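Local structure of NADH kinase POS5, mitochondrial (Saccharomyces cerevisiae, 3AFO) at residues P140-G148 with F156-F165; P40-K48 with E72-V81. The protein phosphorylates NADH, and less readily NAD(+), with ATP in the mitochondria of baker's yeast, and so supplies the cellular reductant NADPH. All blocks are in the same frame, centred on the assembly; numbering follows the deposited sequence. Where two conformers were deposited one is given.

Contact 1. Residues P140-G148 with F156-F165; sequences PPVLAFALG and FDFKEHKKVF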
loop_
_atom_site.group_PDB
_atom_site.type_symbol
_atom_site.label_atom_id
_atom_site.label_comp_id
_atom_site.label_asym_id
_atom_site.label_seq_id
_atom_site.Cartn_x
_atom_site.Cartn_y
_atom_site.Cartn_z
ATOM N N PRO A 140 19.790 25.215 -20.099
ATOM C CA PRO A 140 21.092 24.712 -20.525
ATOM C C PRO A 140 21.334 23.333 -19.900
ATOM O O PRO A 140 20.679 22.994 -18.912
ATOM C CB PRO A 140 22.069 25.739 -19.940
ATOM C CG PRO A 140 21.338 26.358 -18.797
ATOM C CD PRO A 140 19.904 26.379 -19.204
ATOM N N PRO A 141 22.273 22.547 -20.460
ATOM C CA PRO A 141 22.670 21.270 -19.867
ATOM C C PRO A 141 23.061 21.448 -18.403
ATOM O O PRO A 141 23.578 22.510 -18.024
ATOM C CB PRO A 141 23.893 20.871 -20.690
ATOM C CG PRO A 141 23.749 21.610 -21.976
ATOM C CD PRO A 141 23.039 22.860 -21.680
ATOM N N VAL A 142 22.805 20.424 -17.591
ATOM C CA VAL A 142 23.010 20.504 -16.139
ATOM C C VAL A 142 24.065 19.505 -15.673
ATOM O O VAL A 142 23.933 18.295 -15.883
ATOM C CB VAL A 142 21.687 20.258 -15.359
ATOM C CG1 VAL A 142 21.904 20.413 -13.844
ATOM C CG2 VAL A 142 20.592 21.209 -15.837
ATOM N N LEU A 143 25.114 20.027 -15.044
ATOM C CA LEU A 143 26.202 19.214 -14.511
ATOM C C LEU A 143 26.123 19.282 -12.999
ATOM O O LEU A 143 26.323 20.343 -12.409
ATOM C CB LEU A 143 27.577 19.730 -14.987
ATOM C CG LEU A 143 28.807 18.949 -14.490
ATOM C CD1 LEU A 143 28.678 17.459 -14.757
ATOM C CD2 LEU A 143 30.141 19.499 -15.057
ATOM N N ALA A 144 25.825 18.139 -12.383
ATOM C CA ALA A 144 25.429 18.124 -10.988
ATOM C C ALA A 144 26.428 17.348 -10.124
ATOM O O ALA A 144 26.661 16.154 -10.342
ATOM C CB ALA A 144 24.013 17.551 -10.854
ATOM N N PHE A 145 27.024 18.042 -9.158
ATOM C CA PHE A 145 27.965 17.420 -8.221
ATOM C C PHE A 145 27.384 17.353 -6.822
ATOM O O PHE A 145 26.913 18.355 -6.291
ATOM C CB PHE A 145 29.279 18.204 -8.156
ATOM C CG PHE A 145 30.075 18.172 -9.431
ATOM C CD1 PHE A 145 30.800 17.044 -9.786
ATOM C CD2 PHE A 145 30.129 19.296 -10.256
ATOM C CE1 PHE A 145 31.556 17.020 -10.964
ATOM C CE2 PHE A 145 30.880 19.283 -11.422
ATOM C CZ PHE A 145 31.591 18.145 -11.781
ATOM N N ALA A 146 27.453 16.171 -6.221
ATOM C CA ALA A 146 26.912 15.930 -4.882
ATOM C C ALA A 146 27.888 16.334 -3.782
ATOM O O ALA A 146 28.995 15.786 -3.679
ATOM C CB ALA A 146 26.537 14.474 -4.736
ATOM N N LEU A 147 27.476 17.298 -2.968
ATOM C CA LEU A 147 28.239 17.694 -1.796
ATOM C C LEU A 147 27.334 17.668 -0.584
ATOM O O LEU A 147 26.140 17.926 -0.703
ATOM C CB LEU A 147 28.828 19.092 -1.972
ATOM C CG LEU A 147 30.053 19.101 -2.892
ATOM C CD1 LEU A 147 29.939 20.193 -3.924
ATOM C CD2 LEU A 147 31.359 19.186 -2.097
ATOM N N GLY A 148 27.908 17.376 0.578
ATOM C CA GLY A 148 27.138 17.316 1.822
ATOM C C GLY A 148 26.277 16.062 1.848
ATOM O O GLY A 148 26.655 15.015 1.302
ATOM N N PHE A 156 27.398 12.824 -9.795
ATOM C CA PHE A 156 28.853 12.909 -9.620
ATOM C C PHE A 156 29.277 13.363 -8.243
ATOM O O PHE A 156 28.715 14.301 -7.674
ATOM C CB PHE A 156 29.478 13.868 -10.651
ATOM C CG PHE A 156 29.176 13.503 -12.071
ATOM C CD1 PHE A 156 29.857 12.466 -12.686
ATOM C CD2 PHE A 156 28.185 14.178 -12.781
ATOM C CE1 PHE A 156 29.562 12.102 -13.999
ATOM C CE2 PHE A 156 27.883 13.820 -14.084
ATOM C CZ PHE A 156 28.581 12.787 -14.695
ATOM N N ASP A 157 30.301 12.696 -7.728
ATOM C CA ASP A 157 31.034 13.152 -6.560
ATOM C C ASP A 157 31.849 14.359 -7.004
ATOM O O ASP A 157 32.463 14.318 -8.057
ATOM C CB ASP A 157 31.990 12.037 -6.120
ATOM C CG ASP A 157 32.562 12.256 -4.731
ATOM O OD1 ASP A 157 32.911 13.409 -4.368
ATOM O OD2 ASP A 157 32.685 11.250 -3.997
ATOM N N PHE A 158 31.873 15.417 -6.198
ATOM C CA PHE A 158 32.672 16.608 -6.535
ATOM C C PHE A 158 34.165 16.319 -6.747
ATOM O O PHE A 158 34.834 17.051 -7.481
ATOM C CB PHE A 158 32.481 17.750 -5.524
ATOM C CG PHE A 158 33.352 18.964 -5.814
ATOM C CD1 PHE A 158 33.041 19.823 -6.866
ATOM C CD2 PHE A 158 34.501 19.216 -5.058
ATOM C CE1 PHE A 158 33.851 20.938 -7.154
ATOM C CE2 PHE A 158 35.320 20.317 -5.341
ATOM C CZ PHE A 158 34.991 21.181 -6.397
ATOM N N LYS A 159 34.662 15.269 -6.090
ATOM C CA LYS A 159 36.041 14.797 -6.249
ATOM C C LYS A 159 36.401 14.554 -7.707
ATOM O O LYS A 159 37.551 14.747 -8.107
ATOM C CB LYS A 159 36.267 13.500 -5.461
ATOM C CG LYS A 159 36.905 13.678 -4.090
ATOM C CD LYS A 159 35.904 14.117 -3.037
ATOM C CE LYS A 159 36.412 13.781 -1.642
ATOM N NZ LYS A 159 35.511 14.301 -0.565
ATOM N N GLU A 160 35.410 14.130 -8.492
ATOM C CA GLU A 160 35.616 13.777 -9.898
ATOM C C GLU A 160 35.573 14.997 -10.830
ATOM O O GLU A 160 35.575 14.827 -12.044
ATOM C CB GLU A 160 34.558 12.773 -10.392
ATOM C CG GLU A 160 33.956 11.801 -9.364
ATOM C CD GLU A 160 32.895 10.888 -9.999
ATOM O OE1 GLU A 160 33.199 10.261 -11.043
ATOM O OE2 GLU A 160 31.766 10.798 -9.469
ATOM N N HIS A 161 35.518 16.211 -10.279
ATOM C CA HIS A 161 35.162 17.402 -11.083
ATOM C C HIS A 161 36.063 17.726 -12.283
ATOM O O HIS A 161 35.553 18.145 -13.326
ATOM C CB HIS A 161 34.939 18.644 -10.207
ATOM C CG HIS A 161 36.196 19.234 -9.640
ATOM N ND1 HIS A 161 36.688 18.888 -8.398
ATOM C CD2 HIS A 161 37.043 20.171 -10.135
ATOM C CE1 HIS A 161 37.793 19.575 -8.159
ATOM N NE2 HIS A 161 38.033 20.356 -9.199
ATOM N N LYS A 162 37.377 17.517 -12.156
ATOM C CA LYS A 162 38.300 17.792 -13.275
ATOM C C LYS A 162 38.034 16.881 -14.475
ATOM O O LYS A 162 37.862 17.365 -15.595
ATOM C CB LYS A 162 39.775 17.686 -12.849
ATOM C CG LYS A 162 40.178 18.660 -11.748
ATOM C CD LYS A 162 41.684 18.953 -11.767
ATOM C CE LYS A 162 42.501 17.880 -11.072
ATOM N NZ LYS A 162 43.908 18.357 -10.827
ATOM N N LYS A 163 37.988 15.574 -14.219
ATOM C CA LYS A 163 37.769 14.566 -15.256
ATOM C C LYS A 163 36.386 14.658 -15.917
ATOM O O LYS A 163 36.259 14.460 -17.127
ATOM C CB LYS A 163 38.001 13.170 -14.680
ATOM C CG LYS A 163 37.889 13.106 -13.158
ATOM C CD LYS A 163 38.993 13.921 -12.481
ATOM C CE LYS A 163 40.367 13.477 -12.981
ATOM N NZ LYS A 163 41.461 14.407 -12.603
ATOM N N VAL A 164 35.362 14.969 -15.122
ATOM C CA VAL A 164 33.988 15.093 -15.628
ATOM C C VAL A 164 33.834 16.356 -16.471
ATOM O O VAL A 164 33.337 16.285 -17.594
ATOM C CB VAL A 164 32.931 15.038 -14.486
ATOM C CG1 VAL A 164 31.530 15.322 -15.022
ATOM C CG2 VAL A 164 32.964 13.671 -13.789
ATOM N N PHE A 165 34.283 17.496 -15.943
ATOM C CA PHE A 165 34.242 18.749 -16.708
ATOM C C PHE A 165 35.002 18.649 -18.043
ATOM O O PHE A 165 34.527 19.157 -19.068
ATOM C CB PHE A 165 34.698 19.966 -15.888
ATOM C CG PHE A 165 34.505 21.272 -16.613
ATOM C CD1 PHE A 165 33.257 21.888 -16.643
ATOM C CD2 PHE A 165 35.565 21.866 -17.304
ATOM C CE1 PHE A 165 33.065 23.068 -17.341
ATOM C CE2 PHE A 165 35.382 23.049 -18.005
ATOM C CZ PHE A 165 34.136 23.660 -18.021
#
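Ala146 and Phe156 join the short strand 156-157 in parallel to strand 142-146: Ala146 N donates to Phe156 O at 2.7 Å in a nearly straight bond, while the bond from Phe156 N to Ala144 O is weak at 3.5 Å. The chain then turns through residues 158-160 into helix 161-165, which runs back along strand 142-146 with N-to-C directions 165° apart. Phe145 sends its ring from the strand into the angle between strand 156-157 and the helix start. Its CG lies anti to the carbonyl carbon (chi1 -66°), which carries the ring to the first turn of the helix, where CE1 is 3.6 Å from His161 CA. The ring meets Phe158 in a T-shaped stack, the Phe158 edge toward the Phe145 face with planes at 85°, and His161 CB makes an off-centre CH-pi contact with it. Cutting Phe145 back to an alanine would probably open a gap at the helix start and leave the Phe158 edge without its aromatic face. Phe158 CB also leans against Leu147 CG at 3.8 Å. Leu143 crosses Phe156 at about a right angle, its CD1 3.8 Å from Phe156 CE2 and 3.6 Å from Val164 CG1; that same valine methyl sits over the centre of the Phe156 ring. Polar groups fix the turn: Asp157 OD1 accepts from Lys159 N in an Asx turn, and Phe158 O takes two bonds, from His161 N and from His161 ND1 at 2.8 Å, the latter in the imidazole plane. Helix 53-69 packs nearby, with Glu61 touching His161 and Leu66 touching Phe165. Together these contacts finish one edge of the parallel sheet, its last strand passing through a short 3-10 turn into a covering helix, as in alpha/beta folds such as the N-terminal domain of NAD kinases.

Contact 2. Residues P40-K48 with E72-V81; sequences PLQNVYITK and EVNVIVQPDV
Leu41 and Glu72 share a water that donates to both Leu41 O and Glu72 OE2, just before the two parallel strands, 43-48 and 74-76, of a beta-alpha-beta unit connected through helix 53-69. Next, Gln42 extends its side chain across to Glu72, and NE2 donates to Glu72 O at 3.1 Å in a bent bond, while Gln42 O takes Asn74 N from above its carbonyl plane. Asn43 and Asn74 lie side by side on one face of the sheet; Asn74 ND2 gives a straight bond of 3.1 Å to Asn43 OD1, with the acceptor in its amide plane, and Asn43 ND2 is held by Arg114 O. Val44 pairs with both flanking residues of Val75, accepting from Ile76 N and donating to Asn74 O, and its CG2 touches Val73 CG1 at 4.0 Å on the opposite face. Tyr45 returns to the asparagine face. Its ring turns an edge to the neighbouring strand, CD1 3.3 Å from Ile76 O, which lies near the ring plane; chi1 (176°) sets CG beside the carbonyl carbon for this. Ile46 N completes the pairing by donating to that carbonyl at 2.9 Å, and its CD1 packs against Val75 CG1. Lys48 NZ forms a salt bridge with Glu84 and lies 4.3 Å from Val81 CG2.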
loop_
_atom_site.group_PDB
_atom_site.type_symbol
_atom_site.label_atom_id
_atom_site.label_comp_id
_atom_site.label_asym_id
_atom_site.label_seq_id
_atom_site.Cartn_x
_atom_site.Cartn_y
_atom_site.Cartn_z
ATOM N N PRO A 40 31.893 26.571 -28.988
ATOM C CA PRO A 40 32.612 26.071 -27.805
ATOM C C PRO A 40 32.002 26.529 -26.470
ATOM O O PRO A 40 31.461 27.633 -26.373
ATOM C CB PRO A 40 34.021 26.647 -27.982
ATOM C CG PRO A 40 34.171 26.808 -29.485
ATOM C CD PRO A 40 32.804 27.242 -29.943
ATOM N N LEU A 41 32.076 25.666 -25.463
ATOM C CA LEU A 41 31.576 25.988 -24.123
ATOM C C LEU A 41 32.408 27.107 -23.501
ATOM O O LEU A 41 33.629 26.992 -23.419
ATOM C CB LEU A 41 31.634 24.737 -23.230
ATOM C CG LEU A 41 31.494 24.881 -21.712
ATOM C CD1 LEU A 41 30.165 25.514 -21.346
ATOM C CD2 LEU A 41 31.665 23.537 -21.018
ATOM N N GLN A 42 31.744 28.172 -23.061
ATOM C CA GLN A 42 32.424 29.296 -22.422
ATOM C C GLN A 42 31.780 29.777 -21.115
ATOM O O GLN A 42 32.475 29.906 -20.105
ATOM C CB GLN A 42 32.544 30.482 -23.389
ATOM C CG GLN A 42 33.582 30.313 -24.487
ATOM C CD GLN A 42 33.819 31.614 -25.235
ATOM O OE1 GLN A 42 32.955 32.093 -25.974
ATOM N NE2 GLN A 42 34.993 32.205 -25.028
ATOM N N ASN A 43 30.472 30.057 -21.148
ATOM C CA ASN A 43 29.770 30.668 -20.020
ATOM C C ASN A 43 29.215 29.614 -19.045
ATOM O O ASN A 43 28.196 28.966 -19.322
ATOM C CB ASN A 43 28.627 31.561 -20.500
ATOM C CG ASN A 43 29.088 32.688 -21.433
ATOM O OD1 ASN A 43 30.286 32.989 -21.556
ATOM N ND2 ASN A 43 28.119 33.322 -22.091
ATOM N N VAL A 44 29.889 29.452 -17.916
ATOM C CA VAL A 44 29.510 28.437 -16.937
ATOM C C VAL A 44 28.893 29.098 -15.710
ATOM O O VAL A 44 29.573 29.806 -14.968
ATOM C CB VAL A 44 30.728 27.566 -16.547
ATOM C CG1 VAL A 44 30.344 26.491 -15.510
ATOM C CG2 VAL A 44 31.329 26.901 -17.799
ATOM N N TYR A 45 27.598 28.870 -15.511
ATOM C CA TYR A 45 26.881 29.336 -14.320
ATOM C C TYR A 45 26.945 28.301 -13.188
ATOM O O TYR A 45 26.567 27.138 -13.369
ATOM C CB TYR A 45 25.433 29.668 -14.674
ATOM C CG TYR A 45 24.535 30.068 -13.523
ATOM C CD1 TYR A 45 24.961 30.975 -12.556
ATOM C CD2 TYR A 45 23.235 29.570 -13.431
ATOM C CE1 TYR A 45 24.130 31.354 -11.513
ATOM C CE2 TYR A 45 22.389 29.949 -12.392
ATOM C CZ TYR A 45 22.845 30.840 -11.437
ATOM O OH TYR A 45 22.023 31.225 -10.402
ATOM N N ILE A 46 27.420 28.737 -12.024
ATOM C CA ILE A 46 27.621 27.829 -10.897
ATOM C C ILE A 46 26.765 28.250 -9.717
ATOM O O ILE A 46 26.798 29.413 -9.294
ATOM C CB ILE A 46 29.110 27.753 -10.451
ATOM C CG1 ILE A 46 30.031 27.566 -11.656
ATOM C CG2 ILE A 46 29.317 26.607 -9.446
ATOM C CD1 ILE A 46 31.472 27.889 -11.364
ATOM N N THR A 47 25.990 27.300 -9.197
ATOM C CA THR A 47 25.161 27.527 -8.020
ATOM C C THR A 47 25.541 26.527 -6.939
ATOM O O THR A 47 26.054 25.447 -7.237
ATOM C CB THR A 47 23.658 27.368 -8.338
ATOM O OG1 THR A 47 23.362 25.990 -8.591
ATOM C CG2 THR A 47 23.289 28.175 -9.551
ATOM N N LYS A 48 25.288 26.889 -5.685
ATOM C CA LYS A 48 25.611 26.001 -4.567
ATOM C C LYS A 48 24.532 26.026 -3.506
ATOM O O LYS A 48 23.763 26.976 -3.406
ATOM C CB LYS A 48 26.964 26.366 -3.948
ATOM C CG LYS A 48 27.010 27.736 -3.273
ATOM C CD LYS A 48 28.364 27.975 -2.616
ATOM C CE LYS A 48 28.483 29.403 -2.068
ATOM N NZ LYS A 48 27.425 29.742 -1.058
ATOM N N GLU A 72 39.360 30.278 -21.845
ATOM C CA GLU A 72 38.157 30.697 -22.584
ATOM C C GLU A 72 36.871 30.730 -21.730
ATOM O O GLU A 72 35.862 31.334 -22.130
ATOM C CB GLU A 72 37.962 29.816 -23.832
ATOM C CG GLU A 72 37.360 28.413 -23.571
ATOM C CD GLU A 72 38.393 27.345 -23.198
ATOM O OE1 GLU A 72 39.473 27.675 -22.651
ATOM O OE2 GLU A 72 38.110 26.157 -23.456
ATOM N N VAL A 73 36.916 30.102 -20.555
ATOM C CA VAL A 73 35.726 29.950 -19.708
ATOM C C VAL A 73 35.408 31.192 -18.883
ATOM O O VAL A 73 36.289 31.793 -18.271
ATOM C CB VAL A 73 35.816 28.675 -18.812
ATOM C CG1 VAL A 73 34.864 28.755 -17.608
ATOM C CG2 VAL A 73 35.523 27.438 -19.642
ATOM N N ASN A 74 34.131 31.563 -18.877
ATOM C CA ASN A 74 33.642 32.664 -18.065
ATOM C C ASN A 74 32.719 32.155 -16.976
ATOM O O ASN A 74 31.739 31.466 -17.265
ATOM C CB ASN A 74 32.922 33.689 -18.941
ATOM C CG ASN A 74 33.776 34.133 -20.125
ATOM O OD1 ASN A 74 34.909 34.587 -19.949
ATOM N ND2 ASN A 74 33.251 33.958 -21.335
ATOM N N VAL A 75 33.032 32.525 -15.730
ATOM C CA VAL A 75 32.306 32.068 -14.540
ATOM C C VAL A 75 31.207 33.049 -14.140
ATOM O O VAL A 75 31.463 34.236 -13.886
ATOM C CB VAL A 75 33.269 31.847 -13.336
ATOM C CG1 VAL A 75 32.499 31.718 -12.013
ATOM C CG2 VAL A 75 34.169 30.642 -13.561
ATOM N N ILE A 76 29.983 32.535 -14.070
ATOM C CA ILE A 76 28.837 33.300 -13.620
ATOM C C ILE A 76 28.338 32.728 -12.286
ATOM O O ILE A 76 28.191 31.512 -12.151
ATOM C CB ILE A 76 27.678 33.226 -14.638
ATOM C CG1 ILE A 76 28.170 33.534 -16.065
ATOM C CG2 ILE A 76 26.565 34.154 -14.217
ATOM C CD1 ILE A 76 27.186 33.095 -17.197
ATOM N N VAL A 77 28.083 33.605 -11.315
ATOM C CA VAL A 77 27.469 33.210 -10.037
ATOM C C VAL A 77 26.442 34.267 -9.679
ATOM O O VAL A 77 26.420 35.334 -10.290
ATOM C CB VAL A 77 28.506 33.030 -8.866
ATOM C CG1 VAL A 77 29.519 31.967 -9.193
ATOM C CG2 VAL A 77 29.214 34.355 -8.527
ATOM N N GLN A 78 25.601 33.952 -8.692
ATOM C CA GLN A 78 24.643 34.893 -8.106
ATOM C C GLN A 78 25.347 36.116 -7.499
ATOM O O GLN A 78 26.492 36.004 -7.063
ATOM C CB GLN A 78 23.829 34.181 -7.016
ATOM C CG GLN A 78 22.877 33.123 -7.552
ATOM C CD GLN A 78 21.778 33.738 -8.378
ATOM O OE1 GLN A 78 20.812 34.281 -7.845
ATOM N NE2 GLN A 78 21.924 33.667 -9.688
ATOM N N PRO A 79 24.663 37.280 -7.471
ATOM C CA PRO A 79 25.243 38.505 -6.902
ATOM C C PRO A 79 25.692 38.396 -5.438
ATOM O O PRO A 79 26.789 38.849 -5.096
ATOM C CB PRO A 79 24.109 39.531 -7.042
ATOM C CG PRO A 79 23.311 39.038 -8.191
ATOM C CD PRO A 79 23.343 37.546 -8.080
ATOM N N ASP A 80 24.864 37.796 -4.589
ATOM C CA ASP A 80 25.215 37.655 -3.182
ATOM C C ASP A 80 26.360 36.655 -2.982
ATOM O O ASP A 80 27.190 36.827 -2.092
ATOM C CB ASP A 80 23.985 37.330 -2.311
ATOM C CG ASP A 80 23.216 36.085 -2.776
ATOM O OD1 ASP A 80 23.454 35.570 -3.892
ATOM O OD2 ASP A 80 22.344 35.627 -2.003
ATOM N N VAL A 81 26.401 35.636 -3.838
ATOM C CA VAL A 81 27.459 34.634 -3.838
ATOM C C VAL A 81 28.805 35.234 -4.266
ATOM O O VAL A 81 29.830 34.966 -3.632
ATOM C CB VAL A 81 27.084 33.424 -4.720
ATOM C CG1 VAL A 81 28.297 32.585 -5.055
ATOM C CG2 VAL A 81 26.017 32.567 -4.022
HETATM O O HOH W 1 35.356 25.792 -24.916
#

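Overall arrangement
Contact 2 closes before contact 1 opens along the chain, and their centres lie 14 Å apart, on the same side of the chain's centre. Both belong to one five-stranded parallel sheet in the order 74-76, 43-48, 117-122, 142-146, 156-157, so each secures one of its two outer strands, with strand 117-122 between them. They meet directly through helix 161-169: Phe165 CZ packs on Leu41 CD2 at 3.9 Å. Helix 53-69 also touches both contacts. The sheet and the helices packed on it, 53-69 and 161-169, form the alpha/beta core of the N-terminal family region, and contact 1 lies nearer the bound NADH, about 10 Å from the Ala146 side chain.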